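Eukaryotic peptide chain release factor GTP-binding subunit (Schizosaccharomyces pombe, PDB 1R5B) is a translation release factor, the GTP-binding subunit eRF3, built from a P-loop GTPase domain of the elongation factor Tu family followed by beta domains. Local coordinates at residues Arg113-Leu125 against Leu257-Lys269. Numbering follows the deposited sequence.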
loop_
_atom_site.group_PDB
_atom_site.type_symbol
_atom_site.label_atom_id
_atom_site.label_comp_id
_atom_site.label_asym_id
_atom_site.label_seq_id
_atom_site.Cartn_x
_atom_site.Cartn_y
_atom_site.Cartn_z
ATOM N N ARG A 113 -5.314 20.324 3.684
ATOM C CA ARG A 113 -4.194 19.383 3.831
ATOM C C ARG A 113 -3.714 18.890 2.467
ATOM O O ARG A 113 -4.381 18.079 1.839
ATOM C CB ARG A 113 -4.622 18.193 4.690
ATOM C CG ARG A 113 -3.460 17.347 5.201
ATOM C CD ARG A 113 -2.934 17.768 6.576
ATOM N NE ARG A 113 -1.485 17.994 6.573
ATOM C CZ ARG A 113 -0.763 18.299 7.650
ATOM N NH1 ARG A 113 -1.328 18.409 8.850
ATOM N NH2 ARG A 113 0.544 18.494 7.527
ATOM N N ALA A 114 -2.562 19.375 2.008
ATOM C CA ALA A 114 -2.128 19.107 0.637
ATOM C C ALA A 114 -1.925 17.620 0.406
ATOM O O ALA A 114 -1.424 16.928 1.276
ATOM C CB ALA A 114 -0.846 19.868 0.309
ATOM N N TYR A 115 -2.334 17.143 -0.764
ATOM C CA TYR A 115 -2.092 15.771 -1.180
ATOM C C TYR A 115 -1.885 15.687 -2.696
ATOM O O TYR A 115 -2.208 16.618 -3.427
ATOM C CB TYR A 115 -3.270 14.887 -0.752
ATOM C CG TYR A 115 -4.563 15.141 -1.515
ATOM C CD1 TYR A 115 -4.795 14.534 -2.746
ATOM C CD2 TYR A 115 -5.559 15.977 -0.997
ATOM C CE1 TYR A 115 -5.979 14.758 -3.452
ATOM C CE2 TYR A 115 -6.752 16.208 -1.699
ATOM C CZ TYR A 115 -6.952 15.597 -2.925
ATOM O OH TYR A 115 -8.115 15.811 -3.646
ATOM N N PHE A 116 -1.364 14.559 -3.161
ATOM C CA PHE A 116 -1.234 14.300 -4.587
ATOM C C PHE A 116 -1.489 12.833 -4.908
ATOM O O PHE A 116 -1.471 11.995 -4.024
ATOM C CB PHE A 116 0.145 14.715 -5.077
ATOM C CG PHE A 116 1.274 13.914 -4.493
ATOM C CD1 PHE A 116 1.775 12.808 -5.166
ATOM C CD2 PHE A 116 1.844 14.273 -3.289
ATOM C CE1 PHE A 116 2.823 12.073 -4.652
ATOM C CE2 PHE A 116 2.896 13.536 -2.759
ATOM C CZ PHE A 116 3.387 12.430 -3.447
ATOM N N GLU A 117 -1.716 12.520 -6.178
ATOM C CA GLU A 117 -2.095 11.163 -6.562
ATOM C C GLU A 117 -1.227 10.572 -7.645
ATOM O O GLU A 117 -0.719 11.268 -8.511
ATOM C CB GLU A 117 -3.548 11.107 -7.036
ATOM C CG GLU A 117 -4.557 11.646 -6.042
ATOM C CD GLU A 117 -5.973 11.188 -6.349
ATOM O OE1 GLU A 117 -6.204 10.687 -7.466
ATOM O OE2 GLU A 117 -6.853 11.322 -5.476
ATOM N N THR A 118 -1.063 9.263 -7.547
ATOM C CA THR A 118 -0.547 8.407 -8.599
ATOM C C THR A 118 -1.692 7.471 -8.976
ATOM O O THR A 118 -2.806 7.634 -8.470
ATOM C CB THR A 118 0.634 7.604 -8.056
ATOM O OG1 THR A 118 0.230 6.840 -6.894
ATOM C CG2 THR A 118 1.736 8.547 -7.569
ATOM N N GLU A 119 -1.425 6.477 -9.825
ATOM C CA GLU A 119 -2.489 5.622 -10.358
ATOM C C GLU A 119 -3.223 4.897 -9.231
ATOM O O GLU A 119 -4.446 4.860 -9.220
ATOM C CB GLU A 119 -1.929 4.616 -11.371
ATOM C CG GLU A 119 -2.979 3.873 -12.195
ATOM C CD GLU A 119 -2.426 2.667 -12.959
ATOM O OE1 GLU A 119 -3.216 1.943 -13.617
ATOM O OE2 GLU A 119 -1.196 2.439 -12.914
ATOM N N HIS A 120 -2.480 4.353 -8.265
ATOM C CA HIS A 120 -3.080 3.534 -7.216
ATOM C C HIS A 120 -3.198 4.202 -5.849
ATOM O O HIS A 120 -3.854 3.651 -4.972
ATOM C CB HIS A 120 -2.290 2.236 -7.057
ATOM C CG HIS A 120 -2.146 1.455 -8.325
ATOM N ND1 HIS A 120 -3.212 0.833 -8.944
ATOM C CD2 HIS A 120 -1.059 1.177 -9.081
ATOM C CE1 HIS A 120 -2.787 0.218 -10.034
ATOM N NE2 HIS A 120 -1.483 0.406 -10.136
ATOM N N ARG A 121 -2.571 5.361 -5.646
ATOM C CA ARG A 121 -2.467 5.926 -4.293
ATOM C C ARG A 121 -2.731 7.421 -4.178
ATOM O O ARG A 121 -2.471 8.181 -5.108
ATOM C CB ARG A 121 -1.078 5.649 -3.724
ATOM C CG ARG A 121 -0.853 4.209 -3.343
ATOM C CD ARG A 121 0.582 3.873 -2.927
ATOM N NE ARG A 121 0.666 2.496 -2.473
ATOM C CZ ARG A 121 1.789 1.829 -2.246
ATOM N NH1 ARG A 121 2.982 2.393 -2.410
ATOM N NH2 ARG A 121 1.703 0.574 -1.837
ATOM N N ARG A 122 -3.232 7.833 -3.010
ATOM C CA ARG A 122 -3.300 9.249 -2.635
ATOM C C ARG A 122 -2.360 9.566 -1.482
ATOM O O ARG A 122 -2.574 9.083 -0.364
ATOM C CB ARG A 122 -4.707 9.637 -2.199
ATOM C CG ARG A 122 -4.768 11.065 -1.643
ATOM C CD ARG A 122 -6.125 11.517 -1.211
ATOM N NE ARG A 122 -7.032 11.607 -2.346
ATOM C CZ ARG A 122 -8.237 12.163 -2.288
ATOM N NH1 ARG A 122 -8.691 12.688 -1.146
ATOM N NH2 ARG A 122 -8.999 12.203 -3.376
ATOM N N PHE A 123 -1.374 10.425 -1.738
ATOM C CA PHE A 123 -0.353 10.758 -0.751
ATOM C C PHE A 123 -0.640 12.071 -0.046
ATOM O O PHE A 123 -0.579 13.135 -0.651
ATOM C CB PHE A 123 1.012 10.839 -1.410
ATOM C CG PHE A 123 1.423 9.578 -2.081
ATOM C CD1 PHE A 123 1.000 9.298 -3.361
ATOM C CD2 PHE A 123 2.231 8.672 -1.439
ATOM C CE1 PHE A 123 1.371 8.147 -3.981
ATOM C CE2 PHE A 123 2.608 7.506 -2.064
ATOM C CZ PHE A 123 2.173 7.244 -3.338
ATOM N N SER A 124 -0.937 11.991 1.241
ATOM C CA SER A 124 -1.095 13.166 2.076
ATOM C C SER A 124 0.277 13.646 2.559
ATOM O O SER A 124 1.016 12.886 3.179
ATOM C CB SER A 124 -2.010 12.817 3.251
ATOM O OG SER A 124 -1.993 13.826 4.234
ATOM N N LEU A 125 0.624 14.900 2.268
ATOM C CA LEU A 125 1.928 15.448 2.682
ATOM C C LEU A 125 1.911 15.939 4.125
ATOM O O LEU A 125 1.193 16.871 4.441
ATOM C CB LEU A 125 2.349 16.607 1.780
ATOM C CG LEU A 125 2.669 16.294 0.315
ATOM C CD1 LEU A 125 2.271 17.458 -0.561
ATOM C CD2 LEU A 125 4.137 15.999 0.118
ATOM N N LEU A 257 7.677 9.139 -8.690
ATOM C CA LEU A 257 6.261 8.822 -8.497
ATOM C C LEU A 257 5.940 7.375 -8.866
ATOM O O LEU A 257 5.073 6.760 -8.266
ATOM C CB LEU A 257 5.359 9.773 -9.283
ATOM C CG LEU A 257 5.325 11.229 -8.780
ATOM C CD1 LEU A 257 4.338 12.004 -9.601
ATOM C CD2 LEU A 257 4.964 11.335 -7.322
ATOM N N GLU A 258 6.653 6.838 -9.842
ATOM C CA GLU A 258 6.455 5.467 -10.264
ATOM C C GLU A 258 6.851 4.514 -9.135
ATOM O O GLU A 258 6.185 3.526 -8.880
ATOM C CB GLU A 258 7.308 5.210 -11.498
ATOM C CG GLU A 258 7.234 3.814 -12.075
ATOM C CD GLU A 258 8.137 3.654 -13.284
ATOM O OE1 GLU A 258 8.545 4.683 -13.878
ATOM O OE2 GLU A 258 8.439 2.491 -13.632
ATOM N N TYR A 259 7.955 4.824 -8.475
ATOM C CA TYR A 259 8.426 4.063 -7.330
ATOM C C TYR A 259 7.486 4.219 -6.110
ATOM O O TYR A 259 7.178 3.239 -5.436
ATOM C CB TYR A 259 9.851 4.495 -6.962
ATOM C CG TYR A 259 10.348 3.762 -5.769
ATOM C CD1 TYR A 259 10.821 2.454 -5.890
ATOM C CD2 TYR A 259 10.292 4.333 -4.505
ATOM C CE1 TYR A 259 11.252 1.749 -4.784
ATOM C CE2 TYR A 259 10.716 3.621 -3.385
ATOM C CZ TYR A 259 11.185 2.338 -3.536
ATOM O OH TYR A 259 11.605 1.636 -2.449
ATOM N N LEU A 260 7.061 5.446 -5.825
ATOM C CA LEU A 260 6.134 5.722 -4.722
ATOM C C LEU A 260 4.807 4.960 -4.905
ATOM O O LEU A 260 4.189 4.524 -3.939
ATOM C CB LEU A 260 5.839 7.218 -4.640
ATOM C CG LEU A 260 6.488 8.108 -3.564
ATOM C CD1 LEU A 260 7.823 7.601 -3.106
ATOM C CD2 LEU A 260 6.580 9.563 -4.071
ATOM N N ASP A 261 4.403 4.777 -6.160
ATOM C CA ASP A 261 3.143 4.136 -6.471
ATOM C C ASP A 261 3.102 2.650 -6.121
ATOM O O ASP A 261 2.115 2.183 -5.590
ATOM C CB ASP A 261 2.804 4.322 -7.953
ATOM C CG ASP A 261 1.414 3.839 -8.285
ATOM O OD1 ASP A 261 0.450 4.436 -7.781
ATOM O OD2 ASP A 261 1.187 2.868 -9.032
ATOM N N SER A 262 4.158 1.916 -6.439
ATOM C CA SER A 262 4.169 0.457 -6.263
ATOM C C SER A 262 5.017 -0.012 -5.064
ATOM O O SER A 262 5.070 -1.198 -4.771
ATOM C CB SER A 262 4.667 -0.211 -7.548
ATOM O OG SER A 262 5.938 0.301 -7.902
ATOM N N MET A 263 5.681 0.939 -4.407
ATOM C CA MET A 263 6.371 0.759 -3.124
ATOM C C MET A 263 5.571 -0.102 -2.173
ATOM O O MET A 263 4.410 0.131 -1.918
ATOM C CB MET A 263 6.457 2.110 -2.406
ATOM C CG MET A 263 7.775 2.605 -2.207
ATOM S SD MET A 263 7.724 4.082 -1.253
ATOM C CE MET A 263 8.779 3.464 0.037
ATOM N N THR A 264 6.252 -1.000 -1.535
ATOM C CA THR A 264 5.616 -1.976 -0.703
ATOM C C THR A 264 5.826 -1.671 0.800
ATOM O O THR A 264 4.958 -1.943 1.619
ATOM C CB THR A 264 6.183 -3.306 -1.150
ATOM O OG1 THR A 264 5.127 -4.238 -1.285
ATOM C CG2 THR A 264 7.126 -3.874 -0.190
ATOM N N HIS A 265 6.954 -1.068 1.146
ATOM C CA HIS A 265 7.252 -0.765 2.539
ATOM C C HIS A 265 6.596 0.550 2.965
ATOM O O HIS A 265 7.170 1.597 2.772
ATOM C CB HIS A 265 8.762 -0.690 2.720
ATOM C CG HIS A 265 9.216 -0.747 4.139
ATOM N ND1 HIS A 265 8.955 0.254 5.053
ATOM C CD2 HIS A 265 9.945 -1.677 4.795
ATOM C CE1 HIS A 265 9.506 -0.067 6.214
ATOM N NE2 HIS A 265 10.109 -1.234 6.083
ATOM N N LEU A 266 5.372 0.473 3.496
ATOM C CA LEU A 266 4.698 1.612 4.114
ATOM C C LEU A 266 4.651 1.392 5.641
ATOM O O LEU A 266 4.052 0.426 6.119
ATOM C CB LEU A 266 3.275 1.756 3.554
ATOM C CG LEU A 266 3.078 1.810 2.031
ATOM C CD1 LEU A 266 1.645 2.084 1.685
ATOM C CD2 LEU A 266 3.909 2.835 1.401
ATOM N N GLU A 267 5.266 2.287 6.400
ATOM C CA GLU A 267 5.479 2.057 7.836
ATOM C C GLU A 267 4.242 1.716 8.654
ATOM O O GLU A 267 4.314 0.826 9.465
ATOM C CB GLU A 267 6.162 3.238 8.504
ATOM C CG GLU A 267 7.546 3.568 7.983
ATOM C CD GLU A 267 8.563 2.442 8.156
ATOM O OE1 GLU A 267 8.377 1.538 8.998
ATOM O OE2 GLU A 267 9.566 2.495 7.419
ATOM N N ARG A 268 3.124 2.418 8.472
ATOM C CA ARG A 268 1.932 2.099 9.252
ATOM C C ARG A 268 1.474 0.666 8.995
ATOM O O ARG A 268 1.094 -0.040 9.925
ATOM C CB ARG A 268 0.777 3.064 8.969
ATOM C CG ARG A 268 1.025 4.482 9.481
ATOM C CD ARG A 268 -0.104 5.467 9.226
ATOM N NE ARG A 268 -0.449 5.552 7.806
ATOM C CZ ARG A 268 -1.593 6.029 7.338
ATOM N NH1 ARG A 268 -2.521 6.487 8.157
ATOM N NH2 ARG A 268 -1.813 6.046 6.031
ATOM N N LYS A 269 1.513 0.260 7.727
ATOM C CA LYS A 269 1.093 -1.080 7.296
ATOM C C LYS A 269 2.092 -2.140 7.784
ATOM O O LYS A 269 1.685 -3.201 8.223
ATOM C CB LYS A 269 0.981 -1.137 5.768
ATOM C CG LYS A 269 -0.015 -2.106 5.217
ATOM C CD LYS A 269 0.068 -2.199 3.680
ATOM C CE LYS A 269 -0.695 -1.095 2.963
ATOM N NZ LYS A 269 -0.298 -1.009 1.499
#
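The guanidinium of Arg121 is enclosed on both faces by residues 257-269: the carbonyl oxygen of Asp261 lies 3.1 Å above the plane of one face, offset toward its rim, and Leu266 CD1 covers the other. At its edge, NH1 and NH2 grip Met263 O end-on, each at 2.7 Å, and both bonds lie close to the guanidinium plane. NH2 approaches nearly along the C=O axis, whereas NH1 uses a lone pair in the carbonyl plane. NH1 also donates to Leu260 O at 2.9 Å, from a more tilted position. The chain of Arg121, extended from CG to NE (chi2 173°), carries the group to the C-terminal end of helix 256-262. The Phe123 ring presents its edge to the same Leu260 O, with CZ 3.4 Å from it, and touches Leu260 CB. Phe116 CE1 packs against Leu257 CD2 at 3.5 Å, and Ile63 of helix 56-66 touches both residues.

Asp261 holds the turn between strands 115-117 and 121-125. Its CG stands anti to the backbone N (chi1 -172°), which brings OD1 to two donors: Thr118 OG1 on the anti side at 2.6 Å, and His120 N on the syn lone pair at 3.0 Å. The helix is thus fastened to the hairpin at the edge of the central sheet of the P-loop GTPase domain.

Lys269 NZ lies near Arg121 NH2, but Glu42 on the adjoining strand 42-50 forms salt bridges with both Lys269 and Arg121 NE, which probably offsets their like charges. The buried arginine thus joins strand, helix end and following loop: its cation meets Leu260 O, which lacks a helical amide partner at this terminus, and Met263 O of the loop; the helix dipole would probably favour positive charge here.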